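Phosphotriesterase, putative (Deinococcus radiodurans, PDB 4J35) probably hydrolyses lactones as a metal-dependent enzyme of the phosphotriesterase family, and is here a variant engineered for organophosphate hydrolysis. Local coordinates at residues V246-L251 and P298-R303. The protein carries 7 engineered substitutions. Sequence-based numbering, arbitrary orientation.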
loop_
_atom_site.group_PDB
_atom_site.type_symbol
_atom_site.label_atom_id
_atom_site.label_comp_id
_atom_site.label_asym_id
_atom_site.label_seq_id
_atom_site.Cartn_x
_atom_site.Cartn_y
_atom_site.Cartn_z
ATOM N N VAL A 246 -16.551 2.308 11.854
ATOM C CA VAL A 246 -15.900 3.625 11.701
ATOM C C VAL A 246 -16.144 4.115 10.295
ATOM O O VAL A 246 -16.492 5.273 10.071
ATOM C CB VAL A 246 -14.379 3.574 11.955
ATOM C CG1 VAL A 246 -13.737 4.960 11.753
ATOM C CG2 VAL A 246 -14.092 3.082 13.345
ATOM N N LEU A 247 -16.011 3.217 9.331
ATOM C CA LEU A 247 -16.210 3.596 7.939
ATOM C C LEU A 247 -17.608 4.161 7.663
ATOM O O LEU A 247 -17.757 5.143 6.923
ATOM C CB LEU A 247 -15.987 2.396 7.038
ATOM C CG LEU A 247 -15.775 2.691 5.561
ATOM C CD1 LEU A 247 -14.379 3.321 5.313
ATOM C CD2 LEU A 247 -15.916 1.378 4.799
ATOM N N THR A 248 -18.641 3.524 8.215
ATOM C CA THR A 248 -20.008 3.948 7.914
ATOM C C THR A 248 -20.240 5.351 8.501
ATOM O O THR A 248 -20.908 6.176 7.892
ATOM C CB THR A 248 -21.081 2.944 8.391
ATOM O OG1 THR A 248 -20.929 2.661 9.788
ATOM C CG2 THR A 248 -20.940 1.656 7.606
ATOM N N THR A 249 -19.681 5.583 9.681
ATOM C CA THR A 249 -19.691 6.892 10.310
ATOM C C THR A 249 -19.095 7.955 9.399
ATOM O O THR A 249 -19.643 9.069 9.264
ATOM C CB THR A 249 -18.870 6.860 11.592
ATOM O OG1 THR A 249 -19.477 5.950 12.511
ATOM C CG2 THR A 249 -18.764 8.247 12.228
ATOM N N LEU A 250 -17.949 7.637 8.801
ATOM C CA LEU A 250 -17.202 8.631 8.020
ATOM C C LEU A 250 -17.906 8.859 6.695
ATOM O O LEU A 250 -18.010 9.970 6.207
ATOM C CB LEU A 250 -15.756 8.189 7.792
ATOM C CG LEU A 250 -14.852 8.142 9.020
ATOM C CD1 LEU A 250 -13.525 7.566 8.673
ATOM C CD2 LEU A 250 -14.614 9.606 9.525
ATOM N N LEU A 251 -18.447 7.794 6.118
ATOM C CA LEU A 251 -19.240 7.926 4.902
ATOM C C LEU A 251 -20.446 8.841 5.104
ATOM O O LEU A 251 -20.824 9.596 4.201
ATOM C CB LEU A 251 -19.715 6.512 4.462
ATOM C CG LEU A 251 -18.609 5.646 3.853
ATOM C CD1 LEU A 251 -19.043 4.111 3.751
ATOM C CD2 LEU A 251 -18.272 6.174 2.478
ATOM N N PRO A 298 -20.749 -5.841 -0.378
ATOM C CA PRO A 298 -22.170 -6.160 -0.283
ATOM C C PRO A 298 -22.647 -5.826 1.106
ATOM O O PRO A 298 -23.807 -5.494 1.332
ATOM C CB PRO A 298 -22.208 -7.711 -0.498
ATOM C CG PRO A 298 -20.988 -8.011 -1.268
ATOM C CD PRO A 298 -19.922 -6.998 -0.763
ATOM N N ASP A 299 -21.744 -5.930 2.069
ATOM C CA ASP A 299 -22.163 -5.648 3.425
ATOM C C ASP A 299 -22.385 -4.101 3.567
ATOM O O ASP A 299 -23.312 -3.681 4.219
ATOM C CB ASP A 299 -21.150 -6.148 4.432
ATOM C CG ASP A 299 -21.651 -6.023 5.840
ATOM O OD1 ASP A 299 -22.628 -6.713 6.175
ATOM O OD2 ASP A 299 -21.086 -5.223 6.606
ATOM N N LEU A 300 -21.573 -3.297 2.903
ATOM C CA LEU A 300 -21.789 -1.832 2.955
ATOM C C LEU A 300 -23.126 -1.465 2.280
ATOM O O LEU A 300 -23.898 -0.678 2.819
ATOM C CB LEU A 300 -20.639 -1.094 2.285
ATOM C CG LEU A 300 -19.299 -1.194 3.011
ATOM C CD1 LEU A 300 -18.208 -0.584 2.155
ATOM C CD2 LEU A 300 -19.377 -0.501 4.377
ATOM N N ARG A 301 -23.394 -2.045 1.110
ATOM C CA ARG A 301 -24.672 -1.843 0.432
ATOM C C ARG A 301 -25.843 -2.247 1.334
ATOM O O ARG A 301 -26.835 -1.504 1.460
ATOM C CB ARG A 301 -24.707 -2.609 -0.893
ATOM C CG ARG A 301 -23.746 -2.032 -1.918
ATOM C CD ARG A 301 -24.256 -0.661 -2.411
ATOM N NE ARG A 301 -25.509 -0.802 -3.161
ATOM C CZ ARG A 301 -26.711 -0.350 -2.810
ATOM N NH1 ARG A 301 -26.916 0.319 -1.684
ATOM N NH2 ARG A 301 -27.737 -0.599 -3.615
ATOM N N ARG A 302 -25.740 -3.428 1.945
ATOM C CA ARG A 302 -26.732 -3.838 2.929
ATOM C C ARG A 302 -26.943 -2.765 3.999
ATOM O O ARG A 302 -28.057 -2.576 4.481
ATOM C CB ARG A 302 -26.344 -5.102 3.636
ATOM C CG ARG A 302 -27.473 -5.665 4.483
ATOM C CD ARG A 302 -27.041 -6.906 5.319
ATOM N NE ARG A 302 -25.834 -6.629 6.114
ATOM C CZ ARG A 302 -25.777 -5.769 7.140
ATOM N NH1 ARG A 302 -26.860 -5.102 7.524
ATOM N NH2 ARG A 302 -24.634 -5.570 7.791
ATOM N N ARG A 303 -25.861 -2.111 4.397
ATOM C CA ARG A 303 -25.904 -1.139 5.489
ATOM C C ARG A 303 -26.498 0.201 5.095
ATOM O O ARG A 303 -26.717 1.035 5.966
ATOM C CB ARG A 303 -24.498 -0.880 6.021
ATOM C CG ARG A 303 -23.962 -1.959 6.928
ATOM C CD ARG A 303 -22.506 -1.712 7.245
ATOM N NE ARG A 303 -21.912 -2.828 7.979
ATOM C CZ ARG A 303 -21.629 -2.833 9.279
ATOM N NH1 ARG A 303 -21.851 -1.766 10.038
ATOM N NH2 ARG A 303 -21.091 -3.914 9.823
#
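Leu247 and Thr248 of helix 240-251 meet Leu300 and Arg303 of helix 291-303 in a small contact made by carbon atoms, without a hydrogen bond across it. CD2 of Leu247 touches both methyls of Leu300, lying 4.0 Å from Leu300 CD2, and the two leucine side chains cross at about a right angle. Next to them, the methyl CG2 of Thr248 rests 3.7 Å from CD of Arg303, against the aliphatic part of the arginine, and more loosely on CD2 of Leu300. With OG1 between the backbone N and the carbonyl carbon (chi1 54°), CG2 stands anti to the carbonyl carbon and faces the second helix, while OG1 bonds back to the carbonyl oxygens of Leu244 and Ser245 in its own helix. The axes of the two segments come no closer than 11.6 Å, their directions 54° apart, and the gap is bridged by the methyls of Leu247, Thr248 and Leu300 and the CD of Arg303.

The polar end of Arg303 is held within its own helix. Its NE gives an almost straight bond (172°) to OD2 of Asp299, 2.9 Å away, approaching from above the carboxylate plane. The other oxygen, OD1, takes NH2 of Arg302 at 2.8 Å on its syn side, though tilted out of the carboxylate plane, so one carboxylate ties down two arginines, consistent with a fixed course for the extended Arg303 chain past Thr248.

The contact joins two peripheral helices of the TIM-barrel fold, away from the metal site. Leu244, on helix 240-251, extends it along Asp299, Leu300 and Arg303; Ile305 packs on Leu251 and Leu300, while Leu247 reaches inward to Leu259 and Leu261 of strand 259-261.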